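Local coordinates for Zn-dependent hydrolase, glyoxylase (Echinicola vietnamensis, PDB 6T5K), which probably hydrolyses the beta-lactam ring of antibiotics, carbapenems among them, as a zinc-dependent class B beta-lactamase, at residues H42-D47 and D71-S76; V93-A98 and N116-A121; T99-D104 and S130-P135; K123-L128 and T164-I169. All blocks are in the same frame, centred on the assembly; numbering follows the deposited sequence. Where two conformers were deposited one is given.

Contact 1: residues H42-D47 and D71-S76; sequences HVSFLD and DTPSTS
His42 reaches across to the loop 71-76 with the NE2 edge of its imidazole. Asp71 O sits at the ring edge, near its plane, 2.8 Å from His42 NE2. The N-H points poorly at the oxygen, at 127°, so the bond is weak. A second weak bond runs from the same NE2 to Phe70 O, so the one N-H is shared between two carbonyls. Further along the loop, Pro73 faces the same imidazole. Its CD comes within 3.7 Å of His42 CE1, and the two side chains cross at about a right angle. Ser44 OG, placed between its own backbone N and carbonyl carbon (chi1 52°), rests 3.5 Å from Pro73 CB. Water 1 bridges the segments, 2.8 Å from Ser44 OG and accepting from Ser74 N at 3.0 Å. At the far end the methyls of Leu46 pack on Ser74 OG, with CD2 at 4.0 Å. In the next shell, Thr72 OG1 donates to Pro73 O within the loop, and Asp71 OD1 is bonded to Thr99 OG1. Ser74 also touches the zinc ligand Asp104. The loop packs against strand 39-48 and links strand 66-70 to helix 76-88, where Thr75 is the N-cap.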
loop_
_atom_site.group_PDB
_atom_site.type_symbol
_atom_site.label_atom_id
_atom_site.label_comp_id
_atom_site.label_asym_id
_atom_site.label_seq_id
_atom_site.Cartn_x
_atom_site.Cartn_y
_atom_site.Cartn_z
ATOM N N HIS A 42 -1.452 1.612 -8.180
ATOM C CA HIS A 42 -1.637 0.425 -9.001
ATOM C C HIS A 42 -2.881 -0.307 -8.516
ATOM O O HIS A 42 -3.070 -0.501 -7.314
ATOM C CB HIS A 42 -0.393 -0.452 -9.085
ATOM C CG HIS A 42 0.045 -1.117 -7.817
ATOM N ND1 HIS A 42 -0.472 -2.329 -7.404
ATOM C CD2 HIS A 42 1.083 -0.848 -6.990
ATOM C CE1 HIS A 42 0.208 -2.756 -6.360
ATOM N NE2 HIS A 42 1.133 -1.854 -6.071
ATOM N N VAL A 43 -3.728 -0.714 -9.461
ATOM C CA VAL A 43 -5.033 -1.291 -9.155
ATOM C C VAL A 43 -5.118 -2.642 -9.834
ATOM O O VAL A 43 -4.954 -2.733 -11.057
ATOM C CB VAL A 43 -6.189 -0.391 -9.613
ATOM C CG1 VAL A 43 -7.521 -0.987 -9.169
ATOM C CG2 VAL A 43 -6.047 1.018 -9.050
ATOM N N SER A 44 -5.378 -3.679 -9.045
ATOM C CA SER A 44 -5.623 -5.034 -9.533
ATOM C C SER A 44 -6.932 -5.538 -8.931
ATOM O O SER A 44 -7.498 -4.927 -8.024
ATOM C CB SER A 44 -4.450 -5.951 -9.182
ATOM O OG SER A 44 -4.125 -5.892 -7.807
ATOM N N PHE A 45 -7.461 -6.631 -9.458
ATOM C CA PHE A 45 -8.841 -6.988 -9.165
ATOM C C PHE A 45 -8.928 -8.397 -8.612
ATOM O O PHE A 45 -8.250 -9.307 -9.092
ATOM C CB PHE A 45 -9.708 -6.815 -10.410
ATOM C CG PHE A 45 -9.674 -5.421 -10.953
ATOM C CD1 PHE A 45 -8.714 -5.046 -11.881
ATOM C CD2 PHE A 45 -10.571 -4.476 -10.508
ATOM C CE1 PHE A 45 -8.665 -3.752 -12.366
ATOM C CE2 PHE A 45 -10.534 -3.183 -10.998
ATOM C CZ PHE A 45 -9.577 -2.823 -11.925
ATOM N N LEU A 46 -9.766 -8.549 -7.589
ATOM C CA LEU A 46 -9.892 -9.780 -6.825
ATOM C C LEU A 46 -11.362 -10.163 -6.796
ATOM O O LEU A 46 -12.196 -9.388 -6.316
ATOM C CB LEU A 46 -9.386 -9.546 -5.399
ATOM C CG LEU A 46 -9.166 -10.756 -4.498
ATOM C CD1 LEU A 46 -8.324 -11.788 -5.225
ATOM C CD2 LEU A 46 -8.520 -10.317 -3.187
ATOM N N ASP A 47 -11.679 -11.349 -7.313
ATOM C CA ASP A 47 -13.037 -11.887 -7.266
ATOM C C ASP A 47 -13.138 -12.769 -6.029
ATOM O O ASP A 47 -12.653 -13.900 -6.018
ATOM C CB ASP A 47 -13.360 -12.667 -8.537
ATOM C CG ASP A 47 -13.840 -11.764 -9.658
ATOM O OD1 ASP A 47 -13.923 -10.537 -9.427
ATOM O OD2 ASP A 47 -14.129 -12.265 -10.764
ATOM N N ASP A 71 2.864 -2.715 -1.660
ATOM C CA ASP A 71 1.979 -3.840 -1.944
ATOM C C ASP A 71 2.202 -4.398 -3.342
ATOM O O ASP A 71 2.451 -3.661 -4.310
ATOM C CB ASP A 71 0.504 -3.508 -1.750
ATOM C CG ASP A 71 0.099 -3.430 -0.290
ATOM O OD1 ASP A 71 0.964 -3.541 0.602
ATOM O OD2 ASP A 71 -1.114 -3.235 -0.045
ATOM N N THR A 72 2.125 -5.692 -3.431
ATOM C CA THR A 72 2.030 -6.332 -4.729
ATOM C C THR A 72 0.561 -6.515 -5.089
ATOM O O THR A 72 -0.297 -6.581 -4.201
ATOM C CB THR A 72 2.685 -7.714 -4.716
ATOM O OG1 THR A 72 1.945 -8.620 -3.889
ATOM C CG2 THR A 72 4.098 -7.645 -4.195
ATOM N N PRO A 73 0.243 -6.585 -6.375
ATOM C CA PRO A 73 -1.012 -7.229 -6.770
ATOM C C PRO A 73 -1.132 -8.616 -6.141
ATOM O O PRO A 73 -0.135 -9.188 -5.693
ATOM C CB PRO A 73 -0.916 -7.288 -8.297
ATOM C CG PRO A 73 0.032 -6.143 -8.661
ATOM C CD PRO A 73 1.039 -6.138 -7.529
ATOM N N SER A 74 -2.339 -9.178 -6.079
ATOM C CA SER A 74 -2.516 -10.464 -5.401
ATOM C C SER A 74 -1.781 -11.597 -6.101
ATOM O O SER A 74 -1.360 -12.571 -5.456
ATOM C CB SER A 74 -4.003 -10.832 -5.353
ATOM O OG SER A 74 -4.694 -10.004 -4.434
ATOM N N THR A 75 -1.668 -11.531 -7.414
ATOM C CA THR A 75 -1.165 -12.679 -8.134
ATOM C C THR A 75 0.220 -12.389 -8.688
ATOM O O THR A 75 0.606 -11.235 -8.905
ATOM C CB THR A 75 -2.071 -13.090 -9.291
ATOM O OG1 THR A 75 -1.832 -12.192 -10.348
ATOM C CG2 THR A 75 -3.555 -13.075 -8.932
ATOM N N SER A 76 0.969 -13.474 -8.915
ATOM C CA SER A 76 2.276 -13.373 -9.555
ATOM C C SER A 76 2.164 -12.719 -10.924
ATOM O O SER A 76 2.982 -11.859 -11.285
ATOM C CB SER A 76 2.879 -14.772 -9.702
ATOM O OG SER A 76 3.538 -15.175 -8.521
HETATM O O HOH W 1 -5.121 -8.090 -6.452
#

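Contact 2: residues V93-A98 and N116-A121; sequences VNAVVA and NIPSYA
Val96 and Tyr120 carry the tight part of this contact, where strands 92-98 and 119-122 run parallel. Val96 N donates to Pro118 O at 3.0 Å. Val96 O then accepts from Tyr120 N at 2.9 Å. Ala98 N donates to Tyr120 O at 3.0 Å. CA-H...O contacts add to the ladder, such as Ser119 CA to Val96 O at 3.2 Å.

The two faces of the pair differ. On one, Val96 CG1 sits between its backbone N and carbonyl carbon (chi1 59°) and meets Ser119 CB at 3.5 Å. Leu109 and Phe112 of helix 109-114 cover Val96 there. On the other, Ala95 CB packs against Tyr120 CE1 at 3.7 Å, and Leu145 and Leu147 of strand 144-149 lie against the tyrosine.

The backbone ladder stops at Pro118, and side-chain packing takes over. Buried Ile117 fills in against Val93, its CD1 3.8 Å from Val93 CB. Pro118 CG lies 3.3 Å from Asn94 O. Partly exposed Val93 and Asn94 mark the solvent side, with exposed Asn116, whose positive phi ends helix 109-114 in a Schellman motif. Strand 92-98, helices 103-106 and 109-114 and the neighbouring parallel strand 119-122 make a beta-alpha-beta crossover, here within the alpha-beta/beta-alpha sandwich of the metallo-beta-lactamase fold.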
loop_
_atom_site.group_PDB
_atom_site.type_symbol
_atom_site.label_atom_id
_atom_site.label_comp_id
_atom_site.label_asym_id
_atom_site.label_seq_id
_atom_site.Cartn_x
_atom_site.Cartn_y
_atom_site.Cartn_z
ATOM N N VAL A 93 14.012 -0.196 -9.647
ATOM C CA VAL A 93 13.067 -0.525 -8.587
ATOM C C VAL A 93 13.887 -0.886 -7.356
ATOM O O VAL A 93 14.570 -1.906 -7.311
ATOM C CB VAL A 93 12.098 -1.641 -8.989
ATOM C CG1 VAL A 93 11.093 -1.827 -7.894
ATOM C CG2 VAL A 93 11.448 -1.284 -10.318
ATOM N N ASN A 94 13.833 -0.021 -6.358
ATOM C CA ASN A 94 14.704 -0.157 -5.201
ATOM C C ASN A 94 14.172 -1.113 -4.153
ATOM O O ASN A 94 14.965 -1.726 -3.437
ATOM C CB ASN A 94 14.854 1.193 -4.500
ATOM C CG ASN A 94 15.640 2.194 -5.307
ATOM O OD1 ASN A 94 16.331 1.840 -6.254
ATOM N ND2 ASN A 94 15.552 3.455 -4.928
ATOM N N ALA A 95 12.859 -1.224 -4.012
ATOM C CA ALA A 95 12.308 -1.996 -2.911
ATOM C C ALA A 95 10.828 -2.180 -3.145
ATOM O O ALA A 95 10.192 -1.399 -3.868
ATOM C CB ALA A 95 12.530 -1.293 -1.564
ATOM N N VAL A 96 10.292 -3.219 -2.509
ATOM C CA VAL A 96 8.862 -3.410 -2.355
ATOM C C VAL A 96 8.557 -3.539 -0.869
ATOM O O VAL A 96 9.346 -4.116 -0.112
ATOM C CB VAL A 96 8.340 -4.622 -3.151
ATOM C CG1 VAL A 96 9.020 -5.920 -2.721
ATOM C CG2 VAL A 96 6.827 -4.724 -3.011
ATOM N N VAL A 97 7.419 -2.987 -0.453
ATOM C CA VAL A 97 6.961 -3.032 0.925
ATOM C C VAL A 97 5.621 -3.753 0.962
ATOM O O VAL A 97 4.694 -3.370 0.250
ATOM C CB VAL A 97 6.790 -1.614 1.505
ATOM C CG1 VAL A 97 6.291 -1.663 2.931
ATOM C CG2 VAL A 97 8.098 -0.840 1.424
ATOM N N ALA A 98 5.497 -4.757 1.828
ATOM C CA ALA A 98 4.219 -5.431 2.063
ATOM C C ALA A 98 3.602 -4.789 3.298
ATOM O O ALA A 98 4.185 -4.860 4.385
ATOM C CB ALA A 98 4.413 -6.917 2.328
ATOM N N ASN A 116 15.973 -9.699 -7.653
ATOM C CA ASN A 116 16.900 -9.201 -6.638
ATOM C C ASN A 116 16.478 -7.839 -6.125
ATOM O O ASN A 116 17.314 -7.054 -5.677
ATOM C CB ASN A 116 18.336 -9.266 -7.147
ATOM C CG ASN A 116 18.798 -10.709 -7.322
ATOM O OD1 ASN A 116 18.409 -11.617 -6.587
ATOM N ND2 ASN A 116 19.622 -10.924 -8.351
ATOM N N ILE A 117 15.176 -7.590 -6.107
ATOM C CA ILE A 117 14.619 -6.391 -5.477
ATOM C C ILE A 117 14.258 -6.761 -4.052
ATOM O O ILE A 117 13.489 -7.706 -3.841
ATOM C CB ILE A 117 13.394 -5.872 -6.236
ATOM C CG1 ILE A 117 13.732 -5.570 -7.696
ATOM C CG2 ILE A 117 12.860 -4.590 -5.546
ATOM C CD1 ILE A 117 12.516 -5.422 -8.601
ATOM N N PRO A 118 14.755 -6.047 -3.048
ATOM C CA PRO A 118 14.493 -6.452 -1.670
ATOM C C PRO A 118 13.086 -6.095 -1.243
ATOM O O PRO A 118 12.525 -5.083 -1.669
ATOM C CB PRO A 118 15.499 -5.622 -0.868
ATOM C CG PRO A 118 15.742 -4.405 -1.717
ATOM C CD PRO A 118 15.704 -4.926 -3.132
ATOM N N SER A 119 12.532 -6.928 -0.372
ATOM C CA SER A 119 11.208 -6.716 0.181
ATOM C C SER A 119 11.296 -6.447 1.676
ATOM O O SER A 119 12.103 -7.061 2.391
ATOM C CB SER A 119 10.295 -7.905 -0.085
ATOM O OG SER A 119 10.787 -9.105 0.490
ATOM N N TYR A 120 10.461 -5.522 2.126
ATOM C CA TYR A 120 10.440 -5.090 3.507
ATOM C C TYR A 120 9.023 -5.142 4.054
ATOM O O TYR A 120 8.052 -4.995 3.320
ATOM C CB TYR A 120 10.866 -3.621 3.613
ATOM C CG TYR A 120 12.280 -3.344 3.193
ATOM C CD1 TYR A 120 12.614 -3.222 1.858
ATOM C CD2 TYR A 120 13.300 -3.223 4.139
ATOM C CE1 TYR A 120 13.919 -2.964 1.469
ATOM C CE2 TYR A 120 14.606 -2.953 3.756
ATOM C CZ TYR A 120 14.910 -2.837 2.416
ATOM O OH TYR A 120 16.202 -2.570 2.032
ATOM N N ALA A 121 8.916 -5.303 5.369
ATOM C CA ALA A 121 7.614 -5.292 6.021
ATOM C C ALA A 121 7.833 -5.148 7.515
ATOM O O ALA A 121 8.950 -5.272 8.020
ATOM C CB ALA A 121 6.836 -6.572 5.713
#

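Contact 3: residues T99-D104 and S130-P135; sequences THFHLD and SQHDFP. With ZN (zinc ion), chain G; ZN (zinc ion), chain H.
Phe101 O is buried against the rim of the Phe134 ring and has no polar partner. It lies near the ring plane, 3.1 Å from Phe134 CD2. The carbonyl belongs to the HxHxD zinc-binding motif of the metallo-beta-lactamase fold, His100-Phe101-His102-Leu103-Asp104. The metal ligands alternate with two side chains that meet segment 130-135. Phe101 CE2 stands over the centre of the His132 ring, 3.3 Å from CE1, with the planes inclined at 35°. His132 ND1 is bonded back to Leu128 O, which helps fix the ring. Phe134 lies between two neighbours: His132 CB covers one face and Leu103 CD2 the opposite one. Leu103 CG is turned away from its own carbonyl carbon (chi1 -70°). This sends CD2 over the ring, 4.0 Å from its centroid and 19° off the normal. The histidines serve one zinc ion, which His163 also binds. His102 NE2 is held by Asp196. Asp104 serves the other zinc with Cys182 and His223. Water 2 bridges the two metals, 1.9 Å from the first zinc and 2.1 Å from the second. It donates to Asp104 OD1 at 2.6 Å, while Asp104 OD2 binds the second zinc at 2.3 Å.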
loop_
_atom_site.group_PDB
_atom_site.type_symbol
_atom_site.label_atom_id
_atom_site.label_comp_id
_atom_site.label_asym_id
_atom_site.label_seq_id
_atom_site.Cartn_x
_atom_site.Cartn_y
_atom_site.Cartn_z
ATOM N N THR A 99 2.460 -4.131 3.130
ATOM C CA THR A 99 1.926 -3.348 4.239
ATOM C C THR A 99 1.151 -4.163 5.273
ATOM O O THR A 99 0.797 -3.606 6.323
ATOM C CB THR A 99 1.123 -2.131 3.747
ATOM O OG1 THR A 99 -0.013 -2.528 2.995
ATOM C CG2 THR A 99 2.014 -1.175 2.948
ATOM N N HIS A 100 0.847 -5.421 5.003
ATOM C CA HIS A 100 0.480 -6.398 6.030
ATOM C C HIS A 100 0.619 -7.774 5.396
ATOM O O HIS A 100 1.035 -7.902 4.240
ATOM C CB HIS A 100 -0.886 -6.179 6.715
ATOM C CG HIS A 100 -2.077 -6.236 5.810
ATOM N ND1 HIS A 100 -2.489 -5.165 5.049
ATOM C CD2 HIS A 100 -2.997 -7.211 5.607
ATOM C CE1 HIS A 100 -3.575 -5.499 4.370
ATOM N NE2 HIS A 100 -3.911 -6.727 4.700
ATOM N N PHE A 101 0.295 -8.807 6.155
ATOM C CA PHE A 101 0.622 -10.168 5.721
ATOM C C PHE A 101 -0.353 -10.786 4.720
ATOM O O PHE A 101 -0.089 -11.894 4.247
ATOM C CB PHE A 101 0.765 -11.101 6.932
ATOM C CG PHE A 101 -0.540 -11.544 7.544
ATOM C CD1 PHE A 101 -1.157 -10.776 8.539
ATOM C CD2 PHE A 101 -1.131 -12.748 7.158
ATOM C CE1 PHE A 101 -2.338 -11.195 9.113
ATOM C CE2 PHE A 101 -2.319 -13.182 7.760
ATOM C CZ PHE A 101 -2.929 -12.390 8.721
ATOM N N HIS A 102 -1.454 -10.124 4.375
ATOM C CA HIS A 102 -2.439 -10.738 3.490
ATOM C C HIS A 102 -1.956 -10.764 2.027
ATOM O O HIS A 102 -1.027 -10.072 1.629
ATOM C CB HIS A 102 -3.755 -9.976 3.550
ATOM C CG HIS A 102 -4.539 -10.193 4.799
ATOM N ND1 HIS A 102 -5.521 -9.315 5.215
ATOM C CD2 HIS A 102 -4.521 -11.197 5.707
ATOM C CE1 HIS A 102 -6.070 -9.772 6.322
ATOM N NE2 HIS A 102 -5.478 -10.909 6.646
ATOM N N LEU A 103 -2.657 -11.540 1.200
ATOM C CA LEU A 103 -2.205 -11.770 -0.182
ATOM C C LEU A 103 -2.342 -10.547 -1.089
ATOM O O LEU A 103 -1.601 -10.444 -2.076
ATOM C CB LEU A 103 -2.902 -13.005 -0.756
ATOM C CG LEU A 103 -2.444 -14.324 -0.118
ATOM C CD1 LEU A 103 -3.357 -15.435 -0.604
ATOM C CD2 LEU A 103 -0.995 -14.660 -0.475
ATOM N N ASP A 104 -3.229 -9.607 -0.778
ATOM C CA ASP A 104 -3.304 -8.369 -1.558
ATOM C C ASP A 104 -2.226 -7.364 -1.158
ATOM O O ASP A 104 -2.281 -6.192 -1.568
ATOM C CB ASP A 104 -4.711 -7.733 -1.497
ATOM C CG ASP A 104 -5.206 -7.437 -0.075
ATOM O OD1 ASP A 104 -4.989 -8.295 0.823
ATOM O OD2 ASP A 104 -5.860 -6.349 0.128
ATOM N N SER A 130 4.915 -16.306 7.243
ATOM C CA SER A 130 5.429 -17.659 7.348
ATOM C C SER A 130 4.387 -18.596 7.936
ATOM O O SER A 130 4.182 -19.707 7.434
ATOM C CB SER A 130 6.685 -17.642 8.212
ATOM O OG SER A 130 7.141 -18.966 8.389
ATOM N N GLN A 131 3.699 -18.169 8.986
ATOM C CA GLN A 131 2.738 -19.065 9.597
ATOM C C GLN A 131 1.576 -19.372 8.668
ATOM O O GLN A 131 0.916 -20.405 8.829
ATOM C CB GLN A 131 2.146 -18.486 10.867
ATOM C CG GLN A 131 3.059 -18.206 11.988
ATOM C CD GLN A 131 2.364 -17.318 13.002
ATOM O OE1 GLN A 131 1.216 -17.552 13.334
ATOM N NE2 GLN A 131 3.080 -16.308 13.531
ATOM N N HIS A 132 1.240 -18.447 7.778
ATOM C CA HIS A 132 0.171 -18.665 6.805
ATOM C C HIS A 132 0.646 -19.335 5.525
ATOM O O HIS A 132 -0.177 -19.581 4.633
ATOM C CB HIS A 132 -0.521 -17.339 6.473
ATOM C CG HIS A 132 -1.397 -16.850 7.578
ATOM N ND1 HIS A 132 -0.902 -16.192 8.691
ATOM C CD2 HIS A 132 -2.731 -16.973 7.778
ATOM C CE1 HIS A 132 -1.900 -15.928 9.521
ATOM N NE2 HIS A 132 -3.019 -16.364 8.977
ATOM N N ASP A 133 1.939 -19.632 5.414
ATOM C CA ASP A 133 2.509 -20.204 4.193
ATOM C C ASP A 133 2.294 -19.277 2.995
ATOM O O ASP A 133 2.031 -19.720 1.878
ATOM C CB ASP A 133 1.988 -21.622 3.932
ATOM C CG ASP A 133 2.801 -22.352 2.896
ATOM O OD1 ASP A 133 4.044 -22.162 2.871
ATOM O OD2 ASP A 133 2.187 -23.115 2.108
ATOM N N PHE A 134 2.430 -17.973 3.226
ATOM C CA PHE A 134 2.394 -16.965 2.179
ATOM C C PHE A 134 3.816 -16.536 1.829
ATOM O O PHE A 134 4.757 -16.750 2.605
ATOM C CB PHE A 134 1.642 -15.708 2.663
ATOM C CG PHE A 134 0.178 -15.903 2.941
ATOM C CD1 PHE A 134 -0.513 -17.005 2.484
ATOM C CD2 PHE A 134 -0.520 -14.943 3.685
ATOM C CE1 PHE A 134 -1.861 -17.144 2.762
ATOM C CE2 PHE A 134 -1.863 -15.089 3.969
ATOM C CZ PHE A 134 -2.541 -16.194 3.500
ATOM N N PRO A 135 4.018 -15.927 0.657
ATOM C CA PRO A 135 5.341 -15.372 0.327
ATOM C C PRO A 135 5.852 -14.473 1.439
ATOM O O PRO A 135 5.106 -13.689 2.026
ATOM C CB PRO A 135 5.090 -14.594 -0.966
ATOM C CG PRO A 135 3.855 -15.303 -1.549
ATOM C CD PRO A 135 3.013 -15.590 -0.360
HETATM ZN ZN ZN G . -5.823 -7.448 4.459
HETATM ZN ZN ZN H . -7.111 -5.520 1.859
HETATM O O HOH W 2 -6.569 -7.390 2.715
HETATM O O HOH W 3 -8.938 -5.130 3.196
#

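Contact 4: residues K123-L128 and T164-I169; sequences KNTLSL and TQDNVI
Segment 123-128, the start of helix 123-131, meets the irregular loop 164-169 most closely at Thr125 and Asp166, whose CA atoms are 5.7 Å apart. The main bond runs from Thr125 OG1 to Asp166 OD2, at 2.6 Å. The hydroxyl meets the anti side of that oxygen, 16° out of the carboxylate plane. The two side chains cross at about a right angle. Asp166 CG lies between its own backbone N and carbonyl carbon (chi1 61°), which directs the carboxylate at the helix. The other oxygen is held within the loop: Thr164 OG1 donates to Asp166 OD1 at 2.6 Å, from above the carboxylate plane. Hydroxyls therefore grip both oxygens and limit rotation of the group.

This loop directly follows the zinc ligand His163 of the metallo-beta-lactamase fold. Asp166 packs against Phe101 of the zinc-binding segment. Its side chain is about 4 Å from that of His100 at the nearest atoms, which is consistent with a second-shell place beside the metal site. Thr164 N adds a bond to Asn167 OD1 within the loop, at 3.0 Å.

One helical turn on, Leu128 CD1 packs on the stem of Gln165, 3.7 Å from its CG, and on the carboxylate carbon of Asp166. Gln165, extended beyond CG, crosses Leu128 at a slant. Nearer the start of the helix the contact is wet. Water 4 accepts from Asn124 ND2 at 2.8 Å and from Gln165 NE2 at 2.8 Å. It also donates a weak bond to Gln165 O.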
loop_
_atom_site.group_PDB
_atom_site.type_symbol
_atom_site.label_atom_id
_atom_site.label_comp_id
_atom_site.label_asym_id
_atom_site.label_seq_id
_atom_site.Cartn_x
_atom_site.Cartn_y
_atom_site.Cartn_z
ATOM N N LYS A 123 8.123 -6.182 11.233
ATOM C CA LYS A 123 8.731 -7.411 11.732
ATOM C C LYS A 123 7.707 -8.528 11.895
ATOM O O LYS A 123 7.979 -9.686 11.557
ATOM C CB LYS A 123 9.460 -7.127 13.052
ATOM C CG LYS A 123 8.598 -6.515 14.142
ATOM C CD LYS A 123 9.418 -6.110 15.373
ATOM C CE LYS A 123 8.552 -5.368 16.363
ATOM N NZ LYS A 123 9.273 -4.933 17.603
ATOM N N ASN A 124 6.518 -8.211 12.407
ATOM C CA ASN A 124 5.529 -9.252 12.634
ATOM C C ASN A 124 4.874 -9.732 11.356
ATOM O O ASN A 124 4.327 -10.837 11.347
ATOM C CB ASN A 124 4.525 -8.834 13.696
ATOM C CG ASN A 124 5.153 -8.836 15.069
ATOM O OD1 ASN A 124 6.244 -9.417 15.281
ATOM N ND2 ASN A 124 4.491 -8.206 16.011
ATOM N N THR A 125 4.934 -8.944 10.275
ATOM C CA THR A 125 4.447 -9.440 8.988
ATOM C C THR A 125 5.266 -10.625 8.511
ATOM O O THR A 125 4.714 -11.565 7.921
ATOM C CB THR A 125 4.496 -8.314 7.969
ATOM O OG1 THR A 125 3.725 -7.215 8.473
ATOM C CG2 THR A 125 3.947 -8.760 6.620
ATOM N N LEU A 126 6.568 -10.633 8.788
ATOM C CA LEU A 126 7.384 -11.769 8.369
ATOM C C LEU A 126 6.900 -13.061 9.021
ATOM O O LEU A 126 6.697 -14.075 8.346
ATOM C CB LEU A 126 8.842 -11.517 8.712
ATOM C CG LEU A 126 9.591 -10.657 7.686
ATOM C CD1 LEU A 126 9.078 -9.241 7.637
ATOM C CD2 LEU A 126 11.084 -10.673 8.003
ATOM N N SER A 127 6.693 -13.039 10.337
ATOM C CA SER A 127 6.276 -14.259 11.029
ATOM C C SER A 127 4.855 -14.646 10.642
ATOM O O SER A 127 4.574 -15.824 10.410
ATOM C CB SER A 127 6.418 -14.100 12.534
ATOM O OG SER A 127 5.909 -12.865 12.956
ATOM N N LEU A 128 3.961 -13.665 10.497
ATOM C CA LEU A 128 2.594 -13.994 10.096
ATOM C C LEU A 128 2.561 -14.592 8.693
ATOM O O LEU A 128 1.821 -15.544 8.435
ATOM C CB LEU A 128 1.725 -12.744 10.185
ATOM C CG LEU A 128 1.415 -12.342 11.608
ATOM C CD1 LEU A 128 0.908 -10.936 11.659
ATOM C CD2 LEU A 128 0.372 -13.280 12.250
ATOM N N THR A 164 -5.292 -5.430 10.428
ATOM C CA THR A 164 -4.586 -6.579 10.986
ATOM C C THR A 164 -3.698 -6.089 12.129
ATOM O O THR A 164 -3.563 -4.880 12.373
ATOM C CB THR A 164 -3.697 -7.301 9.964
ATOM O OG1 THR A 164 -2.770 -6.357 9.421
ATOM C CG2 THR A 164 -4.523 -7.945 8.864
ATOM N N GLN A 165 -3.082 -7.032 12.847
ATOM C CA GLN A 165 -2.197 -6.629 13.929
ATOM C C GLN A 165 -0.923 -5.971 13.437
ATOM O O GLN A 165 -0.323 -5.183 14.181
ATOM C CB GLN A 165 -1.815 -7.807 14.815
ATOM C CG GLN A 165 -1.126 -8.965 14.099
ATOM C CD GLN A 165 -0.584 -9.973 15.050
ATOM O OE1 GLN A 165 -1.138 -11.051 15.206
ATOM N NE2 GLN A 165 0.494 -9.641 15.688
ATOM N N ASP A 166 -0.500 -6.269 12.199
ATOM C CA ASP A 166 0.804 -5.897 11.671
ATOM C C ASP A 166 0.747 -4.766 10.644
ATOM O O ASP A 166 1.788 -4.455 10.052
ATOM C CB ASP A 166 1.457 -7.122 11.031
ATOM C CG ASP A 166 0.633 -7.691 9.866
ATOM O OD1 ASP A 166 -0.612 -7.758 9.967
ATOM O OD2 ASP A 166 1.260 -8.090 8.848
ATOM N N ASN A 167 -0.419 -4.221 10.383
ATOM C CA ASN A 167 -0.516 -3.258 9.308
ATOM C C ASN A 167 0.316 -1.991 9.484
ATOM O O ASN A 167 0.394 -1.482 10.541
ATOM C CB ASN A 167 -1.967 -2.990 8.890
ATOM C CG ASN A 167 -2.884 -2.580 10.047
ATOM O OD1 ASN A 167 -4.075 -2.700 9.971
ATOM N ND2 ASN A 167 -2.323 -2.070 11.028
ATOM N N VAL A 168 0.927 -1.545 8.394
ATOM C CA VAL A 168 1.756 -0.354 8.378
ATOM C C VAL A 168 1.290 0.567 7.272
ATOM O O VAL A 168 0.600 0.146 6.344
ATOM C CB VAL A 168 3.266 -0.632 8.222
ATOM C CG1 VAL A 168 3.735 -1.430 9.421
ATOM C CG2 VAL A 168 3.540 -1.404 6.951
ATOM N N ILE A 169 1.708 1.827 7.366
ATOM C CA ILE A 169 1.423 2.798 6.322
ATOM C C ILE A 169 2.704 3.156 5.587
ATOM O O ILE A 169 3.830 2.978 6.093
ATOM C CB ILE A 169 0.659 4.050 6.809
ATOM C CG1 ILE A 169 1.446 4.824 7.869
ATOM C CG2 ILE A 169 -0.676 3.608 7.346
ATOM C CD1 ILE A 169 2.530 5.686 7.291
HETATM O O HOH W 4 1.909 -7.256 15.292
#

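How the contacts relate
Contacts 1 and 2 are buried and share the large sheet; contact 3 lies at the surface and contact 4 is partly buried. Contact 2 is held by strand pairing, contact 1 by a weak imidazole bond and a water. Contact 3 is aromatic and apolar beside the metals, whereas a carboxylate dominates contact 4. Asp71 joins the first three: its N is probably bonded to Val97 O, and its OD2 packs on Asp104 O. Contacts 3 and 4 both use helix 123-131, and Thr99 O probably accepts from Val168 N. Contact 2 leads directly into contact 3 along the chain, carrying strand 92-98 into the zinc-binding segment.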